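Local coordinates for protein polyporopepsin (Irpex lacteus, PDB 1WKR) that cleaves peptide bonds with broad specificity as a pepsin-like aspartic endopeptidase of the A1 family and clots milk, at residues T25-L30 / S45-S50; S35-L40 / T123-V128; T51-S56 / E72-V77; T55-S60 / G115-H120; L82-Q87 / T129-S134. All blocks are in the same frame, centred on the assembly; numbering follows the deposited sequence.

Contact 1 of 5, residues T25-L30 / S45-S50; sequences TTYSLL and SYVKTS
Tyr27, Val47 and Thr25 carry this contact between strand 25-30 and the irregular segment 45-50. The phenol of Tyr27 reaches out from the strand with CG anti to its own carbonyl carbon (chi1 -60°), which carries OH up to the backbone of the loop. There Val47 N donates a nearly straight hydrogen bond to Tyr27 OH, 3.0 Å long with 171° at the hydrogen. Ser45 O lies in the plane of the ring at its edge, 3.7 Å from CE2 of Tyr27. The hydroxyl in turn gives its proton to a water 2.8 Å away, and that water donates to Val47 O, so both polar backbone atoms of Val47 are tied to one phenol, one directly and one through solvent. Thr25 adds a van der Waals flank, its side chain crossing that of Val47 at about a right angle, with the hydroxyl OG1 3.6 Å from Val47 CB and the methyl CG2 against Val47 CG2. Elsewhere Tyr27 packs on Val20 and Leu40, while Tyr46 OH is hydrogen-bonded to Asp75. Since Tyr27 OH acts as acceptor and donor at once, its rotation is probably well fixed, and an irregular loop gains a defined hold on the strand.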
# COMPACT_ATOMS: atom_id res chain seq x y z
N THR A 25 11.80 -5.52 21.11
CA THR A 25 10.35 -5.67 21.32
C THR A 25 9.74 -5.73 19.92
O THR A 25 10.13 -4.99 19.03
CB THR A 25 9.81 -4.45 22.11
OG1 THR A 25 10.33 -4.58 23.47
CG2 THR A 25 8.29 -4.46 22.23
N THR A 26 8.74 -6.60 19.74
CA THR A 26 8.04 -6.68 18.48
C THR A 26 6.86 -5.77 18.39
O THR A 26 6.02 -5.68 19.32
CB THR A 26 7.54 -8.10 18.31
OG1 THR A 26 8.68 -8.98 18.21
CG2 THR A 26 6.79 -8.27 16.95
N TYR A 27 6.73 -5.05 17.26
CA TYR A 27 5.63 -4.18 16.98
C TYR A 27 5.02 -4.65 15.65
O TYR A 27 5.74 -5.09 14.73
CB TYR A 27 6.09 -2.73 16.82
CG TYR A 27 6.77 -2.21 18.09
CD1 TYR A 27 8.10 -2.50 18.33
CD2 TYR A 27 6.06 -1.47 19.01
CE1 TYR A 27 8.75 -2.05 19.47
CE2 TYR A 27 6.72 -0.98 20.22
CZ TYR A 27 8.02 -1.31 20.34
OH TYR A 27 8.70 -0.83 21.51
N SER A 28 3.70 -4.48 15.48
CA SER A 28 3.03 -4.89 14.22
C SER A 28 2.81 -3.60 13.42
O SER A 28 1.97 -2.79 13.78
CB SER A 28 1.77 -5.60 14.58
OG SER A 28 1.15 -6.03 13.37
N LEU A 29 3.60 -3.40 12.36
CA LEU A 29 3.60 -2.17 11.61
C LEU A 29 2.93 -2.35 10.29
O LEU A 29 3.12 -3.35 9.56
CB LEU A 29 5.02 -1.65 11.39
CG LEU A 29 5.84 -1.38 12.70
CD1 LEU A 29 7.06 -0.59 12.34
CD2 LEU A 29 5.01 -0.51 13.72
N LEU A 30 2.13 -1.34 9.91
CA LEU A 30 1.35 -1.35 8.67
C LEU A 30 2.28 -1.11 7.48
O LEU A 30 3.04 -0.13 7.45
CB LEU A 30 0.30 -0.25 8.80
CG LEU A 30 -0.81 -0.19 7.72
CD1 LEU A 30 -2.07 0.46 8.29
CD2 LEU A 30 -0.35 0.61 6.48
N SER A 45 3.65 0.76 24.05
CA SER A 45 4.57 1.83 24.36
C SER A 45 5.96 1.46 23.75
O SER A 45 6.34 0.32 23.71
CB SER A 45 4.73 1.94 25.87
OG SER A 45 3.48 2.24 26.46
N TYR A 46 6.66 2.54 23.41
CA TYR A 46 8.05 2.39 22.94
C TYR A 46 8.92 1.89 24.11
O TYR A 46 9.08 2.59 25.11
CB TYR A 46 8.57 3.72 22.46
CG TYR A 46 9.98 3.76 21.93
CD1 TYR A 46 10.54 2.69 21.24
CD2 TYR A 46 10.75 4.92 22.08
CE1 TYR A 46 11.83 2.76 20.73
CE2 TYR A 46 12.02 4.98 21.57
CZ TYR A 46 12.53 3.94 20.92
OH TYR A 46 13.83 4.09 20.38
N VAL A 47 9.51 0.73 23.93
CA VAL A 47 10.43 0.14 24.96
C VAL A 47 11.82 0.60 24.63
O VAL A 47 12.41 0.22 23.55
CB VAL A 47 10.31 -1.33 24.94
CG1 VAL A 47 11.29 -1.91 26.01
CG2 VAL A 47 8.84 -1.73 25.30
N LYS A 48 12.43 1.45 25.44
CA LYS A 48 13.73 2.06 25.20
C LYS A 48 14.82 1.18 25.74
O LYS A 48 14.87 0.81 26.94
CB LYS A 48 13.79 3.43 25.87
CG LYS A 48 12.82 4.38 25.15
CD LYS A 48 12.94 5.80 25.79
CE LYS A 48 11.98 6.79 25.09
NZ LYS A 48 12.13 8.15 25.72
N THR A 49 15.74 0.76 24.89
CA THR A 49 16.88 -0.06 25.24
C THR A 49 18.11 0.70 24.90
O THR A 49 18.12 1.84 24.48
CB THR A 49 16.85 -1.40 24.47
OG1 THR A 49 17.02 -1.11 23.03
CG2 THR A 49 15.56 -2.13 24.66
N SER A 50 19.29 -0.01 25.05
CA SER A 50 20.52 0.71 24.88
C SER A 50 20.83 1.19 23.47
O SER A 50 21.58 2.09 23.24
CB SER A 50 21.73 -0.21 25.26
OG SER A 50 21.84 -1.30 24.37
O HOH W 1 11.46 -0.99 21.30

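Contact 2 of 5, residues S35-L40 / T123-V128; sequences SSNTWL and TSIPTV. With SO4 (sulfate ion), chain H.
With CG anti to the carbonyl carbon (chi1 -71°), Asn37 swings its amide back to the loop 123-128, while Ile125, with CG1 placed likewise (chi1 -48°) and the chain then extended, sends CD1 to meet it. The two side chains cross at about a right angle, and Asn37 ND2, hydrogen-bonded to Thr116 OG1, comes to 3.4 Å from Ile125 CD1. Next along, the methyl CG2 of Thr127 sits 3.9 Å from Ser36 O, and Val128 CG1 lies 4.0 Å from Thr38 OG1. No direct hydrogen bond joins the segments. Water takes that role: one molecule lies 2.7 Å from Ser36 O and 2.9 Å from Ile125 O, placed to donate to these carbonyls, though it has more acceptors in reach than protons. A second accepts from Val128 N while bonded to Thr38 OG1, itself held by Gly106 N. Thr127 OG1 caps the helix that follows. On the outer end, Thr123 OG1 donates to a sulfate ion. Ser35 OG bonds the catalytic Asp32, and the side chain of Ser36 lies about 8 Å from that of Asp32; the segment follows directly on the Asp-Thr-Gly active-site loop characteristic of pepsin-like aspartic proteinases.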
# COMPACT_ATOMS: atom_id res chain seq x y z
N SER A 35 3.70 6.20 2.15
CA SER A 35 4.35 7.14 3.09
C SER A 35 5.70 6.54 3.42
O SER A 35 5.99 5.41 3.06
CB SER A 35 3.56 7.34 4.35
OG SER A 35 3.60 6.22 5.21
N SER A 36 6.53 7.35 4.09
CA SER A 36 7.95 7.02 4.16
C SER A 36 8.54 7.18 5.52
O SER A 36 9.77 7.04 5.69
CB SER A 36 8.72 7.87 3.14
OG SER A 36 8.08 7.65 1.86
N ASN A 37 7.70 7.41 6.54
CA ASN A 37 8.17 7.50 7.93
C ASN A 37 7.81 6.22 8.61
O ASN A 37 6.64 5.77 8.60
CB ASN A 37 7.43 8.65 8.65
CG ASN A 37 7.87 10.00 8.18
OD1 ASN A 37 7.62 10.41 7.03
ND2 ASN A 37 8.62 10.77 9.02
N THR A 38 8.82 5.55 9.19
CA THR A 38 8.59 4.36 10.03
C THR A 38 8.37 4.81 11.45
O THR A 38 9.23 5.56 11.96
CB THR A 38 9.74 3.37 9.89
OG1 THR A 38 9.68 2.80 8.57
CG2 THR A 38 9.63 2.23 10.89
N TRP A 39 7.25 4.45 12.06
CA TRP A 39 6.96 4.92 13.42
C TRP A 39 6.15 3.91 14.14
O TRP A 39 5.48 3.04 13.57
CB TRP A 39 6.22 6.28 13.34
CG TRP A 39 4.85 6.24 12.71
CD1 TRP A 39 4.53 6.44 11.41
CD2 TRP A 39 3.60 6.05 13.42
NE1 TRP A 39 3.16 6.37 11.23
CE2 TRP A 39 2.56 6.17 12.46
CE3 TRP A 39 3.28 5.83 14.76
CZ2 TRP A 39 1.22 6.04 12.79
CZ3 TRP A 39 1.94 5.70 15.10
CH2 TRP A 39 0.90 5.84 14.12
N LEU A 40 6.17 4.06 15.47
CA LEU A 40 5.44 3.17 16.37
C LEU A 40 4.86 4.02 17.53
O LEU A 40 5.14 5.22 17.64
CB LEU A 40 6.34 2.02 16.88
CG LEU A 40 7.61 2.44 17.61
CD1 LEU A 40 7.37 2.78 19.12
CD2 LEU A 40 8.61 1.29 17.52
N THR A 123 15.10 18.34 6.10
CA THR A 123 15.96 17.16 6.26
C THR A 123 15.12 15.85 5.94
O THR A 123 14.04 15.66 6.44
CB THR A 123 16.46 17.09 7.66
OG1 THR A 123 17.37 18.26 7.85
CG2 THR A 123 17.34 15.88 7.96
N SER A 124 15.76 15.01 5.18
CA SER A 124 15.14 13.71 4.82
C SER A 124 15.49 12.65 5.85
O SER A 124 16.45 12.78 6.65
CB SER A 124 15.68 13.26 3.50
OG SER A 124 17.00 12.83 3.60
N ILE A 125 14.72 11.56 5.86
CA ILE A 125 14.85 10.45 6.82
C ILE A 125 15.01 9.18 5.99
O ILE A 125 13.99 8.57 5.57
CB ILE A 125 13.66 10.31 7.74
CG1 ILE A 125 13.25 11.65 8.38
CG2 ILE A 125 13.98 9.28 8.82
CD1 ILE A 125 11.96 11.53 9.13
N PRO A 126 16.22 8.71 5.70
CA PRO A 126 16.46 7.47 4.94
C PRO A 126 15.53 6.36 5.43
O PRO A 126 15.39 6.09 6.63
CB PRO A 126 17.90 7.17 5.14
CG PRO A 126 18.56 8.54 5.31
CD PRO A 126 17.53 9.38 6.10
N THR A 127 14.91 5.64 4.47
CA THR A 127 13.93 4.63 4.83
C THR A 127 14.59 3.34 5.16
O THR A 127 15.82 3.15 4.95
CB THR A 127 12.98 4.42 3.64
OG1 THR A 127 13.73 3.83 2.55
CG2 THR A 127 12.34 5.72 3.14
N VAL A 128 13.81 2.41 5.68
CA VAL A 128 14.36 1.08 5.96
C VAL A 128 15.00 0.49 4.75
O VAL A 128 16.11 -0.11 4.84
CB VAL A 128 13.31 0.11 6.57
CG1 VAL A 128 12.92 0.60 7.96
CG2 VAL A 128 12.08 -0.08 5.69
S SO4 H . 17.05 22.09 7.85
O1 SO4 H . 16.38 20.75 7.77
O2 SO4 H . 16.76 22.94 6.75
O3 SO4 H . 16.85 22.90 9.33
O4 SO4 H . 18.68 21.80 7.99
O HOH W 2 12.13 6.80 6.93
O HOH W 3 11.29 3.93 6.68

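Contact 3 of 5, residues T51-S56 / E72-V77; sequences TSSATS and EYTDTV
Thr51 lays its side chain across Asp75 at about a right angle, its OG1 donating to Asp75 OD1 at 2.8 Å nearly along the C-O axis of the carboxylate. Chi1 of 48° sets that hydroxyl between the backbone N and the carbonyl carbon and leaves CG2 to rest on Thr76 OG1. The same oxygen, OD1, also accepts from Thr76 N on its anti side, while OD2 of Asp75 is bonded by Tyr46 OH; so gripped, the buried carboxylate is probably held in its ionised form. In the middle, Ser53 and Thr74 form an antiparallel hydrogen-bonded pair, with Ser53 N to Thr74 O and Thr74 N to Ser53 O both at 2.9 Å, the latter in the carbonyl plane. Their side chains share a face of the sheet, where Ser53 CB meets Thr74 OG1 at 3.4 Å. A water there is bonded to Thr51 O and Thr74 OG1, another to Ala54 O and Thr74 OG1. At the far end Thr55 OG1 donates to Glu72 O from above the carbonyl plane, 2.8 Å away, and a further water accepts from Thr55 N and lies within hydrogen-bonding distance of Glu72 O. That water sits 3.8 Å above the Tyr73 ring, over its centre. The whole is a short antiparallel edge pairing, weakly bonded at 53-55, laid against the long strand 67-79 that forms part of the pepsin-like beta fold.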
# COMPACT_ATOMS: atom_id res chain seq x y z
N THR A 51 20.08 0.62 22.47
CA THR A 51 20.28 1.04 21.08
C THR A 51 19.36 2.28 20.72
O THR A 51 19.50 2.79 19.62
CB THR A 51 19.94 -0.08 20.13
OG1 THR A 51 18.71 -0.69 20.43
CG2 THR A 51 21.04 -1.23 20.21
N SER A 52 18.48 2.66 21.61
CA SER A 52 17.64 3.88 21.39
C SER A 52 18.49 5.12 21.59
O SER A 52 19.16 5.20 22.68
CB SER A 52 16.47 3.83 22.37
OG SER A 52 15.67 5.01 22.20
N SER A 53 18.39 6.09 20.76
CA SER A 53 19.05 7.39 20.93
C SER A 53 18.15 8.48 20.51
O SER A 53 17.41 8.42 19.51
CB SER A 53 20.29 7.45 19.99
OG SER A 53 21.28 6.49 20.48
N ALA A 54 18.18 9.54 21.29
CA ALA A 54 17.44 10.73 20.94
C ALA A 54 17.99 11.48 19.87
O ALA A 54 19.08 11.23 19.30
CB ALA A 54 17.59 11.69 22.18
N THR A 55 16.96 12.19 19.06
CA THR A 55 17.43 13.16 18.12
C THR A 55 16.94 14.57 18.55
O THR A 55 16.34 14.70 19.53
CB THR A 55 16.96 12.90 16.67
OG1 THR A 55 15.53 13.25 16.58
CG2 THR A 55 17.09 11.46 16.26
N SER A 56 17.34 15.57 17.70
CA SER A 56 16.90 16.93 18.04
C SER A 56 15.53 17.29 17.51
O SER A 56 15.02 18.38 17.69
CB SER A 56 17.86 17.87 17.35
OG SER A 56 17.87 17.79 16.00
N GLU A 72 11.25 12.01 17.11
CA GLU A 72 12.11 11.12 16.28
C GLU A 72 13.23 10.55 17.10
O GLU A 72 13.94 11.34 17.84
CB GLU A 72 12.60 11.87 15.08
CG GLU A 72 13.16 11.01 13.95
CD GLU A 72 12.08 10.27 13.19
OE1 GLU A 72 10.87 10.49 13.32
OE2 GLU A 72 12.48 9.39 12.28
N TYR A 73 13.54 9.31 16.99
CA TYR A 73 14.65 8.58 17.63
C TYR A 73 15.43 7.86 16.59
O TYR A 73 14.96 7.66 15.47
CB TYR A 73 14.09 7.56 18.61
CG TYR A 73 13.42 8.11 19.83
CD1 TYR A 73 12.12 8.55 19.79
CD2 TYR A 73 14.13 8.25 21.05
CE1 TYR A 73 11.47 9.06 20.93
CE2 TYR A 73 13.48 8.78 22.20
CZ TYR A 73 12.18 9.15 22.08
OH TYR A 73 11.60 9.70 23.23
N THR A 74 16.63 7.35 16.93
CA THR A 74 17.26 6.28 16.18
C THR A 74 17.24 5.03 17.00
O THR A 74 17.31 5.08 18.27
CB THR A 74 18.59 6.62 15.62
OG1 THR A 74 19.50 6.88 16.74
CG2 THR A 74 18.62 7.82 14.74
N ASP A 75 17.18 3.87 16.38
CA ASP A 75 17.16 2.61 17.09
C ASP A 75 17.49 1.47 16.13
O ASP A 75 17.56 1.69 14.88
CB ASP A 75 15.76 2.38 17.74
CG ASP A 75 15.88 1.61 19.05
OD1 ASP A 75 16.70 0.72 19.18
OD2 ASP A 75 14.99 1.81 19.93
N THR A 76 17.73 0.30 16.64
CA THR A 76 18.00 -0.89 15.81
C THR A 76 16.67 -1.49 15.45
O THR A 76 15.85 -1.83 16.32
CB THR A 76 18.85 -1.88 16.58
OG1 THR A 76 20.14 -1.26 16.74
CG2 THR A 76 19.07 -3.17 15.81
N VAL A 77 16.45 -1.69 14.15
CA VAL A 77 15.19 -2.27 13.62
C VAL A 77 15.48 -3.58 12.97
O VAL A 77 16.44 -3.67 12.14
CB VAL A 77 14.61 -1.25 12.60
CG1 VAL A 77 13.48 -1.87 11.79
CG2 VAL A 77 14.13 -0.01 13.38
O HOH W 4 20.81 1.46 16.77
O HOH W 5 20.49 4.58 17.86
O HOH W 6 20.39 9.54 17.21
O HOH W 7 14.53 12.14 20.52

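Contact 4 of 5, residues T55-S60 / G115-H120; sequences TSDKVS and GTLSPH. With SO4 (sulfate ion), chain D.
Asp57 points its side chain at the residues that follow strand 117-118. Its CB lies between Ser118 O and Leu117 CD2, the latter 3.9 Å away. CG, set anti to the carbonyl carbon (chi1 -67°), rests on Leu117 CB and at the edge of the His120 ring. At the tip, OD2 touches Leu117 CD1, while OD1 takes the main bond, from His120 ND1 at 2.7 Å. The nitrogen meets OD1 on its syn side, 15° out of the carboxylate plane, and the ring stands nearly perpendicular to that plane. A weak bond from ND1 to OD2 supplements it, so the ring is held from one edge by a carboxylate that may favour a protonated imidazole. The backbone N of His120 adds a separate weak bond to OD1. On the neighbouring rim Ser56 OG lies 3.1 Å from His120 CE1. Pro119, preceded by a cis peptide, places CD against OD1 of Asp57 and CG over one face of the histidine.

Alongside, the backbones pair. Lys58 N donates to Ser118 O at 2.8 Å, Ser118 N returns a bond to Lys58 O, and Ser60 N reaches Thr116 O at 2.9 Å. Val59 and Leu117 share one face of the pairing, CB to CD2 4.1 Å apart, while the Lys58 chain leads away to a sulfate ion. This is a short antiparallel beta pairing of strands 57-62 and 117-118, closed at one end by a His-carboxylate hydrogen bond.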
# COMPACT_ATOMS: atom_id res chain seq x y z
N THR A 55 16.96 12.19 19.06
CA THR A 55 17.43 13.16 18.12
C THR A 55 16.94 14.57 18.55
O THR A 55 16.34 14.70 19.53
CB THR A 55 16.96 12.90 16.67
OG1 THR A 55 15.53 13.25 16.58
CG2 THR A 55 17.09 11.46 16.26
N SER A 56 17.34 15.57 17.70
CA SER A 56 16.90 16.93 18.04
C SER A 56 15.53 17.29 17.51
O SER A 56 15.02 18.38 17.69
CB SER A 56 17.86 17.87 17.35
OG SER A 56 17.87 17.79 16.00
N ASP A 57 14.81 16.31 16.88
CA ASP A 57 13.58 16.62 16.12
C ASP A 57 12.35 15.99 16.69
O ASP A 57 12.32 14.85 17.18
CB ASP A 57 13.74 16.09 14.70
CG ASP A 57 14.79 16.82 13.93
OD1 ASP A 57 14.72 18.11 13.84
OD2 ASP A 57 15.70 16.20 13.37
N LYS A 58 11.26 16.73 16.54
CA LYS A 58 9.87 16.16 16.57
C LYS A 58 9.52 15.76 15.13
O LYS A 58 10.17 16.15 14.19
CB LYS A 58 8.87 17.23 17.07
CG LYS A 58 9.21 17.81 18.49
CD LYS A 58 9.32 16.74 19.43
CE LYS A 58 9.38 17.36 20.98
NZ LYS A 58 9.54 16.28 21.93
N VAL A 59 8.43 14.97 15.06
CA VAL A 59 8.02 14.43 13.76
C VAL A 59 6.50 14.46 13.68
O VAL A 59 5.81 14.32 14.69
CB VAL A 59 8.60 12.98 13.54
CG1 VAL A 59 8.08 12.01 14.59
CG2 VAL A 59 8.29 12.48 12.14
N SER A 60 5.99 14.69 12.47
CA SER A 60 4.52 14.78 12.22
C SER A 60 4.30 14.36 10.76
O SER A 60 4.96 14.81 9.89
CB SER A 60 4.13 16.34 12.38
OG SER A 60 2.82 16.50 12.14
N GLY A 115 10.13 17.61 5.35
CA GLY A 115 9.02 18.39 5.94
C GLY A 115 8.42 17.77 7.12
O GLY A 115 7.63 18.39 7.85
N THR A 116 8.70 16.49 7.42
CA THR A 116 8.10 15.82 8.55
C THR A 116 8.81 16.11 9.90
O THR A 116 8.19 15.87 10.92
CB THR A 116 7.94 14.27 8.35
OG1 THR A 116 9.26 13.64 8.30
CG2 THR A 116 7.15 13.95 7.05
N LEU A 117 10.07 16.51 9.83
CA LEU A 117 10.82 16.79 11.07
C LEU A 117 10.72 18.34 11.36
O LEU A 117 10.70 19.14 10.50
CB LEU A 117 12.28 16.47 10.90
CG LEU A 117 12.61 14.96 10.63
CD1 LEU A 117 14.11 14.79 10.29
CD2 LEU A 117 12.16 14.09 11.79
N SER A 118 10.76 18.58 12.68
CA SER A 118 10.82 20.00 13.15
C SER A 118 11.83 20.01 14.31
O SER A 118 11.69 19.20 15.21
CB SER A 118 9.49 20.43 13.66
OG SER A 118 9.56 21.79 14.15
N PRO A 119 12.79 20.93 14.30
CA PRO A 119 12.87 22.13 13.41
C PRO A 119 13.53 21.90 12.12
O PRO A 119 13.57 22.79 11.23
CB PRO A 119 13.76 23.08 14.22
CG PRO A 119 14.73 22.15 15.01
CD PRO A 119 13.79 20.98 15.42
N HIS A 120 14.02 20.65 11.76
CA HIS A 120 14.80 20.46 10.54
C HIS A 120 13.85 20.12 9.38
O HIS A 120 13.81 18.96 8.90
CB HIS A 120 15.78 19.34 10.81
CG HIS A 120 16.87 19.75 11.78
ND1 HIS A 120 16.96 19.31 13.02
CD2 HIS A 120 17.91 20.69 11.54
CE1 HIS A 120 18.05 19.87 13.70
NE2 HIS A 120 18.54 20.70 12.82
S SO4 D . 6.25 14.44 22.27
O1 SO4 D . 6.46 13.84 23.81
O2 SO4 D . 6.67 13.30 21.39
O3 SO4 D . 4.87 14.69 22.11
O4 SO4 D . 7.06 15.57 22.03

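Contact 5 of 5, residues L82-Q87 / T129-S134; sequences LTIPKQ and TDNLFS
Asn131 ND2 donates to Gln87 OE1 at 2.8 Å, and this is the single hydrogen bond between the segments. The acceptor lies in the amide plane of Asn131, yet the nitrogen approaches Gln87 from above its carbonyl plane, well off the lone pairs, and the two amide planes are turned 53° apart. Gln87 reaches this place by a bend: CG stays anti to the backbone N, then chi2 of 64° folds the amide toward the helix. Its other end, NE2, bonds Pro126 O, so the glutamine links the loop before the helix to the helix.

Beside the amides lies an apolar layer. Leu132 projects CD2 between two strand residues, 3.6 Å from Ile84 CG1 and 3.8 Å from Leu82 CB, while its CD1 faces Leu82 CD1 at 4.0 Å. Ile84 crosses both helix residues at about a right angle; its CG2 rests on Asn131 CB at 3.7 Å, and its CD1 lies near Leu132 CG. One leucine thus packs against alternate residues of the strand, both of which turn their side chains toward the helix.

A type II turn runs from Ile84 to Gln87, where the chain turns a corner. Strand 82-84 and helix 129-134 run almost perpendicular, 98° apart, with axes 8.7 Å from each other at closest approach. Phe162 of strand 155-162 packs on both Leu82 and Leu132, and the backbone of Ile84 is hydrogen-bonded to that of Val77 in strand 67-79.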
# COMPACT_ATOMS: atom_id res chain seq x y z
N LEU A 82 17.04 -9.50 8.79
CA LEU A 82 17.80 -8.27 8.43
C LEU A 82 17.77 -7.35 9.61
O LEU A 82 16.73 -7.16 10.29
CB LEU A 82 17.18 -7.62 7.20
CG LEU A 82 17.02 -8.55 5.97
CD1 LEU A 82 16.41 -7.70 4.86
CD2 LEU A 82 18.38 -9.11 5.49
N THR A 83 18.89 -6.69 9.86
CA THR A 83 19.00 -5.71 11.00
C THR A 83 19.49 -4.42 10.50
O THR A 83 20.51 -4.36 9.70
CB THR A 83 19.94 -6.28 12.04
OG1 THR A 83 19.38 -7.57 12.51
CG2 THR A 83 20.05 -5.42 13.23
N ILE A 84 18.92 -3.31 10.95
CA ILE A 84 19.30 -1.98 10.61
C ILE A 84 19.69 -1.24 11.86
O ILE A 84 18.79 -0.81 12.61
CB ILE A 84 18.14 -1.17 9.94
CG1 ILE A 84 17.58 -1.97 8.77
CG2 ILE A 84 18.65 0.19 9.51
CD1 ILE A 84 16.18 -1.44 8.35
N PRO A 85 20.96 -1.07 12.15
CA PRO A 85 21.36 -0.26 13.32
C PRO A 85 21.06 1.29 12.93
O PRO A 85 21.27 1.63 11.77
CB PRO A 85 22.89 -0.54 13.45
CG PRO A 85 23.36 -1.28 12.22
CD PRO A 85 22.14 -1.68 11.44
N LYS A 86 20.62 2.02 13.79
CA LYS A 86 20.47 3.38 13.67
C LYS A 86 19.44 3.84 12.63
O LYS A 86 19.61 4.87 12.00
CB LYS A 86 21.81 4.08 13.53
CG LYS A 86 22.82 3.87 14.70
CD LYS A 86 23.94 5.02 14.76
CE LYS A 86 23.13 6.34 14.91
NZ LYS A 86 24.23 7.53 15.43
N GLN A 87 18.42 3.04 12.46
CA GLN A 87 17.24 3.49 11.70
C GLN A 87 16.55 4.65 12.42
O GLN A 87 16.30 4.54 13.63
CB GLN A 87 16.26 2.32 11.56
CG GLN A 87 14.95 2.74 10.84
CD GLN A 87 15.16 3.19 9.42
OE1 GLN A 87 15.83 2.46 8.65
NE2 GLN A 87 14.60 4.32 9.01
N THR A 129 14.40 0.63 3.55
CA THR A 129 14.96 0.04 2.34
C THR A 129 16.29 0.73 1.99
O THR A 129 17.28 0.07 1.67
CB THR A 129 13.97 0.20 1.17
OG1 THR A 129 12.65 -0.12 1.67
CG2 THR A 129 14.32 -0.73 0.05
N ASP A 130 16.31 2.08 2.04
CA ASP A 130 17.53 2.82 1.78
C ASP A 130 18.66 2.40 2.71
O ASP A 130 19.79 2.24 2.25
CB ASP A 130 17.27 4.34 2.01
CG ASP A 130 16.44 4.96 0.99
OD1 ASP A 130 16.35 4.49 -0.14
OD2 ASP A 130 15.85 6.05 1.34
N ASN A 131 18.38 2.24 4.01
CA ASN A 131 19.42 1.86 4.95
C ASN A 131 19.90 0.45 4.76
O ASN A 131 21.12 0.17 4.86
CB ASN A 131 18.96 2.08 6.39
CG ASN A 131 18.94 3.54 6.77
OD1 ASN A 131 19.77 4.34 6.33
ND2 ASN A 131 17.97 3.92 7.61
N LEU A 132 19.01 -0.51 4.52
CA LEU A 132 19.41 -1.88 4.21
C LEU A 132 20.38 -1.86 3.03
O LEU A 132 21.34 -2.67 3.02
CB LEU A 132 18.19 -2.72 3.85
CG LEU A 132 17.38 -3.14 5.10
CD1 LEU A 132 16.03 -3.71 4.61
CD2 LEU A 132 18.11 -4.18 5.93
N PHE A 133 20.14 -1.04 2.02
CA PHE A 133 21.04 -0.99 0.89
C PHE A 133 22.31 -0.25 1.20
O PHE A 133 23.42 -0.77 0.90
CB PHE A 133 20.32 -0.34 -0.29
CG PHE A 133 21.29 -0.24 -1.45
CD1 PHE A 133 21.70 -1.42 -2.11
CD2 PHE A 133 21.84 1.00 -1.84
CE1 PHE A 133 22.72 -1.34 -3.10
CE2 PHE A 133 22.80 1.03 -2.87
CZ PHE A 133 23.23 -0.11 -3.46
N SER A 134 22.28 0.92 1.82
CA SER A 134 23.54 1.70 2.01
C SER A 134 24.42 1.00 3.03
O SER A 134 25.67 1.20 2.94
CB SER A 134 23.20 3.14 2.45
OG SER A 134 22.59 3.14 3.70

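Contacts 1 and 3 are joined by Tyr46, whose OH is probably hydrogen-bonded to Asp75 OD2 (2.6 Å) and to Ser52 OG (2.7 Å). Contact 3 shares Thr55 and Ser56 with contact 4, and strand 67-79 links it to contact 5 through a probable bond from Asp75 N to Gln87 O (3.0 Å). Contact 2 borders on contacts 4 and 5: Ile125 CD1 lies 3.7 Å from Leu117 CD2, and Val128 CB lies 3.7 Å from Ile84 CD1. It also approaches the second catalytic aspartate, the side chain of Ser36 being about 9 Å from that of Asp212. The centres of contacts 1 and 4 are about 20 Å apart.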